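Local coordinates for interphotoreceptor retinoid-binding protein (Xenopus laevis, PDB 1J7X) that probably binds retinoids and carries them between the photoreceptors and the pigment epithelium of the retina, at residues D45-L50 with T252-T257; Y52-L57 with L63-K68; V101-G106 with I137-N142. All blocks are in the same frame, centred on the assembly; numbering follows the deposited sequence.

Contact 1 (D45-L50 with T252-T257); sequences DIAAKL and TQLSVT
The hydroxyl OG1 of Thr252 is engaged twice at the foot of Leu254, the leucine that packs on Ile46 and Ala47. It accepts the backbone N-H of Leu254, with N to OG1 at 2.9 Å and a fairly straight 157° angle, which closes an ST turn, and it is also bonded to Phe249 O. The turn leads into strand 254-265, and the contact lays helix 43-58 against the antiparallel sheet to which that strand belongs. Leu254 spans the gap with both branches of its fork. Its CD1 meets Ile46 CG2 at 4.3 Å, while CD2 lies 4.2 Å from Ala47 CB, so the two methyls rest on successive helix residues. Across these segments the meeting is wholly apolar and modest, burying 89 Å² in all. The CG1-CD1 branch of Ile46 leads away from the strand, and the side chain also touches Val40. At the start of the helix Glu43 OE2 accepts the backbone N-H of Gln253. Farther along, Leu50 packs on Leu65 of the neighbouring strand. The closest pair of CA atoms is Ala47 CA to Leu254 CA, 7.7 Å, a gap bridged by the single CB methyl of Ala47 and the full length of the leucine.

Contact 2 (Y52-L57 with L63-K68); sequences YELQSL and LVLKSK
Leu54 sends CG anti to its carbonyl carbon (chi1 -68°) and Leu63 sends its own anti to the backbone N (chi1 172°), which carries their branched ends into the space between helix and strand. There Leu54 divides its two methyls between two partners. CD2 lies 4.0 Å from Leu63 CD2, and CD1 comes closer to Leu65 CD1, at 3.5 Å; in both cases the side chains cross at about a right angle. The CB of Leu65 does not point at the helix; its CD1 end closes in. Helix 43-58 is followed by a short loop, and strand 64-67 then runs back along it, a helix-loop-strand unit in which the strand also pairs antiparallel with strand 254-265. Leu63 also reaches Val258 and Pro259 of that strand, and Leu54 touches Leu28 of helix 25-31, so the apolar layer extends beyond this unit. The two segments bury 184 Å² between them, most of it on Leu54 and Leu63. At the border, Gln55 is bent at chi2 (-47°), which swings the amide back to the loop. Gln55 NE2 lies 3.0 Å from Leu63 O, yet the angle is too poor for a hydrogen bond; NE2 is hydrogen-bonded instead to Asp60 O in the connecting loop.

Contact 3 (V101-G106 with I137-N142); sequences VSILPG and ITITEN
Ile103 CD1 presses on Thr140 CG2 at 3.5 Å, tighter than usual for two methyls, the side chains meeting at a slant. The same CD1 lies 4.4 Å from Ile139 CG2, a looser touch near the surface. Two residues back along the strand, Val101 CG1 packs on Ile137 CG2 at 3.9 Å, these side chains crossing at about a right angle. Val101 and Ile103 thus receive three residues of one turn, entirely through carbon.

What sets the turn is a doubly gripped carbonyl. Ile137 to Thr140 form a type I beta turn, closed by Thr140 N to Ile137 O at 3.0 Å. Thr140 OG1 donates to the same Ile137 O at 2.7 Å, in the carbonyl plane and on a lone pair, with a C=O to donor angle of 142°. With chi1 at 68°, OG1 sits between the backbone N and the carbonyl carbon, and CG2 is left to face Ile103. OG1 is bonded to Tyr199 OH as well. A valine at Thr140 would probably leave Ile137 O with one donor fewer and Tyr199 OH without this partner, giving the turn more freedom to shift under Ile103.

Farther out, Asn107 ND2 bonds Ile139 O and Lys203 NZ bonds Thr140 O. The turn lies within the beta-alpha-beta crossover from strand 108-112 to strand 142-146, where the chain leaves helix 119-137, in a mixed sheet consistent with the ClpP/crotonase clan. In the sheet, strand 108-112 lies between strands 100-104 and 142-146, paired through its backbone with Ser102 and Asn142; strand 100-104 forms the outer edge of the sheet within this chain, and helix 287-296 touches both Leu104 and Asn142.

Contacts 1 and 2 are two parts of one interface, their centres about 7 Å apart: each uses helix 43-58, and strands 64-67 and 254-265 lie side by side in the antiparallel sheet beneath it. Probable backbone bonds join them directly, Ser255 N to Lys66 O at 2.8 Å and Thr257 N to Val64 O at 2.9 Å. Contact 3 belongs to the other sheet, on the opposite side of the chain's centre; its centre lies about 51 Å from that of contact 1 and about 47 Å from that of contact 2, with nearest atoms about 35 Å away in both cases. Contact 1 spans a long sequence separation within which both other contacts fall.

Contact 1 (D45-L50 with T252-T257)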
# COMPACT_ATOMS: atom_id res chain seq x y z
N ASP A 45 22.39 -4.69 -21.20
CA ASP A 45 23.60 -4.59 -20.39
C ASP A 45 23.60 -3.31 -19.60
O ASP A 45 23.97 -3.33 -18.41
CB ASP A 45 24.82 -4.62 -21.26
CG ASP A 45 24.90 -5.86 -22.14
OD1 ASP A 45 24.55 -6.98 -21.69
OD2 ASP A 45 25.41 -5.75 -23.29
N ILE A 46 23.20 -2.21 -20.26
CA ILE A 46 23.11 -0.93 -19.55
C ILE A 46 22.16 -0.99 -18.37
O ILE A 46 22.49 -0.56 -17.27
CB ILE A 46 22.66 0.16 -20.51
CG1 ILE A 46 23.81 0.48 -21.46
CG2 ILE A 46 22.34 1.37 -19.80
CD1 ILE A 46 24.41 -0.70 -22.19
N ALA A 47 21.00 -1.54 -18.58
CA ALA A 47 20.04 -1.65 -17.48
C ALA A 47 20.63 -2.51 -16.32
O ALA A 47 20.69 -2.12 -15.12
CB ALA A 47 18.75 -2.28 -18.00
N ALA A 48 21.18 -3.65 -16.69
CA ALA A 48 21.75 -4.52 -15.68
C ALA A 48 22.90 -3.90 -14.92
O ALA A 48 23.00 -3.96 -13.70
CB ALA A 48 22.14 -5.89 -16.27
N LYS A 49 23.80 -3.23 -15.67
CA LYS A 49 24.90 -2.63 -15.00
C LYS A 49 24.48 -1.51 -14.04
O LYS A 49 25.01 -1.40 -12.97
CB LYS A 49 25.86 -2.06 -16.09
CG LYS A 49 27.06 -1.37 -15.53
CD LYS A 49 27.93 -2.24 -14.65
CE LYS A 49 29.17 -1.53 -14.09
NZ LYS A 49 29.83 -2.32 -12.94
N LEU A 50 23.67 -0.56 -14.54
CA LEU A 50 23.20 0.53 -13.75
C LEU A 50 22.32 0.03 -12.60
O LEU A 50 22.47 0.59 -11.49
CB LEU A 50 22.47 1.56 -14.53
CG LEU A 50 23.44 2.35 -15.43
CD1 LEU A 50 22.66 3.11 -16.49
CD2 LEU A 50 24.17 3.29 -14.53
N THR A 252 15.45 5.47 -26.71
CA THR A 252 15.82 4.11 -26.33
C THR A 252 14.60 3.32 -26.03
O THR A 252 13.54 3.86 -25.95
CB THR A 252 16.63 4.10 -25.04
OG1 THR A 252 15.73 4.26 -23.93
CG2 THR A 252 17.66 5.28 -25.01
N GLN A 253 14.79 2.03 -25.85
CA GLN A 253 13.75 1.09 -25.48
C GLN A 253 13.76 0.86 -23.94
O GLN A 253 13.31 -0.20 -23.48
CB GLN A 253 14.01 -0.27 -26.17
CG GLN A 253 13.94 -0.27 -27.77
CD GLN A 253 12.59 0.13 -28.32
OE1 GLN A 253 12.38 1.29 -28.68
NE2 GLN A 253 11.67 -0.84 -28.40
N LEU A 254 14.38 1.78 -23.23
CA LEU A 254 14.54 1.70 -21.74
C LEU A 254 13.85 2.75 -21.04
O LEU A 254 13.58 3.80 -21.55
CB LEU A 254 16.03 1.79 -21.31
CG LEU A 254 16.86 0.58 -21.68
CD1 LEU A 254 18.33 0.85 -21.26
CD2 LEU A 254 16.37 -0.64 -21.06
N SER A 255 13.52 2.47 -19.78
CA SER A 255 12.94 3.47 -18.92
C SER A 255 13.41 3.28 -17.51
O SER A 255 14.07 2.20 -17.19
CB SER A 255 11.43 3.39 -18.96
OG SER A 255 11.08 2.22 -18.25
N VAL A 256 13.19 4.29 -16.69
CA VAL A 256 13.50 4.16 -15.27
C VAL A 256 12.31 4.45 -14.34
O VAL A 256 11.62 5.44 -14.46
CB VAL A 256 14.78 4.97 -14.87
CG1 VAL A 256 14.47 6.47 -14.92
CG2 VAL A 256 15.25 4.64 -13.44
N THR A 257 12.01 3.55 -13.38
CA THR A 257 11.01 3.79 -12.39
C THR A 257 11.66 4.28 -11.19
O THR A 257 12.67 3.69 -10.73
CB THR A 257 10.24 2.47 -11.97
OG1 THR A 257 9.65 1.89 -13.10
CG2 THR A 257 9.11 2.79 -10.98

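Contact 2 (Y52-L57 with L63-K68)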
# COMPACT_ATOMS: atom_id res chain seq x y z
N TYR A 52 22.66 -2.82 -11.01
CA TYR A 52 23.56 -3.40 -9.93
C TYR A 52 24.22 -2.33 -9.15
O TYR A 52 24.32 -2.34 -7.89
CB TYR A 52 24.67 -4.25 -10.55
CG TYR A 52 25.28 -5.26 -9.54
CD1 TYR A 52 24.46 -6.31 -9.06
CD2 TYR A 52 26.54 -5.19 -9.14
CE1 TYR A 52 24.94 -7.31 -8.16
CE2 TYR A 52 27.06 -6.14 -8.24
CZ TYR A 52 26.23 -7.19 -7.71
OH TYR A 52 26.69 -8.29 -6.85
N GLU A 53 24.69 -1.30 -9.88
CA GLU A 53 25.30 -0.17 -9.22
C GLU A 53 24.32 0.61 -8.39
O GLU A 53 24.59 0.92 -7.23
CB GLU A 53 26.01 0.72 -10.24
CG GLU A 53 27.17 1.48 -9.62
CD GLU A 53 28.18 0.52 -8.98
OE1 GLU A 53 28.53 -0.49 -9.64
OE2 GLU A 53 28.58 0.80 -7.80
N LEU A 54 23.12 0.90 -8.94
CA LEU A 54 22.16 1.60 -8.14
C LEU A 54 21.79 0.88 -6.83
O LEU A 54 21.67 1.52 -5.80
CB LEU A 54 20.87 1.93 -8.91
CG LEU A 54 21.08 3.00 -10.08
CD1 LEU A 54 19.91 3.00 -10.97
CD2 LEU A 54 21.29 4.39 -9.48
N GLN A 55 21.59 -0.43 -6.91
CA GLN A 55 21.18 -1.18 -5.70
C GLN A 55 22.35 -1.24 -4.71
O GLN A 55 22.17 -1.15 -3.53
CB GLN A 55 20.75 -2.57 -6.08
CG GLN A 55 19.46 -2.67 -6.83
CD GLN A 55 18.34 -1.79 -6.15
OE1 GLN A 55 18.09 -1.91 -4.90
NE2 GLN A 55 17.79 -0.82 -6.91
N SER A 56 23.58 -1.24 -5.21
CA SER A 56 24.71 -1.22 -4.28
C SER A 56 24.83 0.06 -3.53
O SER A 56 25.12 0.14 -2.35
CB SER A 56 25.98 -1.49 -5.05
OG SER A 56 25.97 -2.79 -5.56
N LEU A 57 24.49 1.12 -4.19
CA LEU A 57 24.56 2.40 -3.64
C LEU A 57 23.34 2.86 -2.94
O LEU A 57 23.49 3.75 -2.08
CB LEU A 57 24.80 3.37 -4.78
CG LEU A 57 26.11 3.14 -5.52
CD1 LEU A 57 26.28 4.18 -6.61
CD2 LEU A 57 27.29 3.30 -4.44
N LEU A 63 13.79 1.76 -7.28
CA LEU A 63 14.50 2.46 -8.30
C LEU A 63 15.05 1.41 -9.18
O LEU A 63 16.00 0.69 -8.82
CB LEU A 63 15.63 3.29 -7.66
CG LEU A 63 16.62 3.96 -8.54
CD1 LEU A 63 15.82 4.91 -9.42
CD2 LEU A 63 17.73 4.68 -7.73
N VAL A 64 14.52 1.31 -10.39
CA VAL A 64 14.97 0.33 -11.32
C VAL A 64 14.80 0.66 -12.81
O VAL A 64 13.77 1.22 -13.23
CB VAL A 64 14.26 -1.05 -11.05
CG1 VAL A 64 12.80 -0.83 -10.92
CG2 VAL A 64 14.61 -2.12 -12.08
N LEU A 65 15.84 0.37 -13.54
CA LEU A 65 15.83 0.53 -14.98
C LEU A 65 15.26 -0.71 -15.57
O LEU A 65 15.66 -1.84 -15.23
CB LEU A 65 17.20 0.74 -15.57
CG LEU A 65 17.79 2.17 -15.42
CD1 LEU A 65 18.44 2.44 -14.11
CD2 LEU A 65 18.92 2.44 -16.53
N LYS A 66 14.33 -0.51 -16.49
CA LYS A 66 13.73 -1.68 -17.10
C LYS A 66 13.42 -1.37 -18.61
O LYS A 66 13.42 -0.21 -19.06
CB LYS A 66 12.39 -1.99 -16.45
CG LYS A 66 12.47 -2.43 -15.00
CD LYS A 66 11.06 -2.79 -14.52
CE LYS A 66 11.08 -3.26 -13.14
NZ LYS A 66 9.68 -3.61 -12.71
N SER A 67 13.10 -2.43 -19.34
CA SER A 67 12.68 -2.21 -20.75
C SER A 67 11.35 -1.47 -20.65
O SER A 67 10.62 -1.69 -19.71
CB SER A 67 12.53 -3.58 -21.44
OG SER A 67 11.74 -3.42 -22.58
N LYS A 68 11.05 -0.54 -21.55
CA LYS A 68 9.82 0.22 -21.56
C LYS A 68 8.65 -0.72 -21.63
O LYS A 68 7.59 -0.39 -21.20
CB LYS A 68 9.78 1.20 -22.73
CG LYS A 68 10.69 2.36 -22.60
CD LYS A 68 10.54 3.35 -23.79
CE LYS A 68 11.52 4.51 -23.72
NZ LYS A 68 11.37 5.41 -24.93

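Contact 3 (V101-G106 with I137-N142)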
# COMPACT_ATOMS: atom_id res chain seq x y z
N VAL A 101 -20.19 -9.15 5.05
CA VAL A 101 -20.02 -9.26 6.45
C VAL A 101 -20.73 -10.52 6.98
O VAL A 101 -21.96 -10.66 6.65
CB VAL A 101 -20.60 -8.06 7.16
CG1 VAL A 101 -20.36 -8.11 8.64
CG2 VAL A 101 -20.01 -6.80 6.55
N SER A 102 -20.00 -11.34 7.75
CA SER A 102 -20.54 -12.61 8.36
C SER A 102 -20.17 -12.63 9.79
O SER A 102 -19.13 -12.07 10.23
CB SER A 102 -19.94 -13.90 7.69
OG SER A 102 -20.02 -13.87 6.28
N ILE A 103 -20.97 -13.33 10.60
CA ILE A 103 -20.60 -13.53 11.94
C ILE A 103 -20.29 -15.03 11.97
O ILE A 103 -21.21 -15.87 11.87
CB ILE A 103 -21.69 -13.20 12.92
CG1 ILE A 103 -22.18 -11.75 12.81
CG2 ILE A 103 -21.22 -13.55 14.34
CD1 ILE A 103 -21.04 -10.79 13.07
N LEU A 104 -19.00 -15.38 12.05
CA LEU A 104 -18.59 -16.78 12.04
C LEU A 104 -18.83 -17.39 13.41
O LEU A 104 -18.81 -16.68 14.40
CB LEU A 104 -17.08 -16.89 11.72
CG LEU A 104 -16.75 -16.24 10.36
CD1 LEU A 104 -15.21 -16.28 10.13
CD2 LEU A 104 -17.54 -16.77 9.14
N PRO A 105 -18.96 -18.71 13.49
CA PRO A 105 -19.13 -19.42 14.76
C PRO A 105 -18.04 -19.02 15.75
O PRO A 105 -16.87 -18.71 15.43
CB PRO A 105 -19.06 -20.90 14.33
CG PRO A 105 -19.56 -20.93 13.01
CD PRO A 105 -19.01 -19.60 12.33
N GLY A 106 -18.44 -18.93 16.99
CA GLY A 106 -17.49 -18.49 17.96
C GLY A 106 -17.49 -17.01 18.08
O GLY A 106 -16.64 -16.48 18.77
N ILE A 137 -20.87 -5.96 13.23
CA ILE A 137 -19.68 -6.55 13.90
C ILE A 137 -19.52 -6.14 15.33
O ILE A 137 -18.71 -6.68 16.02
CB ILE A 137 -18.38 -6.19 13.11
CG1 ILE A 137 -18.07 -4.74 13.14
CG2 ILE A 137 -18.46 -6.65 11.74
CD1 ILE A 137 -16.69 -4.42 12.50
N THR A 138 -20.32 -5.15 15.79
CA THR A 138 -20.22 -4.73 17.16
C THR A 138 -20.32 -5.82 18.23
O THR A 138 -19.62 -5.77 19.27
CB THR A 138 -21.28 -3.70 17.54
OG1 THR A 138 -21.06 -2.57 16.78
CG2 THR A 138 -20.90 -3.16 18.96
N ILE A 139 -21.09 -6.82 17.94
CA ILE A 139 -21.31 -7.93 18.86
C ILE A 139 -20.03 -8.84 18.97
O ILE A 139 -19.81 -9.47 19.98
CB ILE A 139 -22.48 -8.77 18.39
CG1 ILE A 139 -22.78 -9.91 19.38
CG2 ILE A 139 -22.31 -9.36 17.00
CD1 ILE A 139 -23.33 -9.47 20.70
N THR A 140 -19.20 -8.89 17.93
CA THR A 140 -18.02 -9.79 17.94
C THR A 140 -16.87 -9.42 18.86
O THR A 140 -16.68 -8.25 19.25
CB THR A 140 -17.52 -9.96 16.52
OG1 THR A 140 -16.95 -8.74 16.03
CG2 THR A 140 -18.65 -10.35 15.58
N GLU A 141 -16.00 -10.39 19.21
CA GLU A 141 -14.93 -10.12 20.09
C GLU A 141 -13.61 -10.09 19.27
O GLU A 141 -12.62 -9.59 19.73
CB GLU A 141 -14.85 -11.20 21.15
CG GLU A 141 -15.93 -11.05 22.24
CD GLU A 141 -15.92 -9.66 22.83
OE1 GLU A 141 -14.85 -9.05 22.95
OE2 GLU A 141 -17.00 -9.12 23.19
N ASN A 142 -13.66 -10.62 18.08
CA ASN A 142 -12.49 -10.61 17.19
C ASN A 142 -13.00 -10.38 15.75
O ASN A 142 -14.18 -10.64 15.43
CB ASN A 142 -11.79 -11.95 17.23
CG ASN A 142 -11.04 -12.14 18.50
OD1 ASN A 142 -10.03 -11.49 18.75
ND2 ASN A 142 -11.55 -13.05 19.34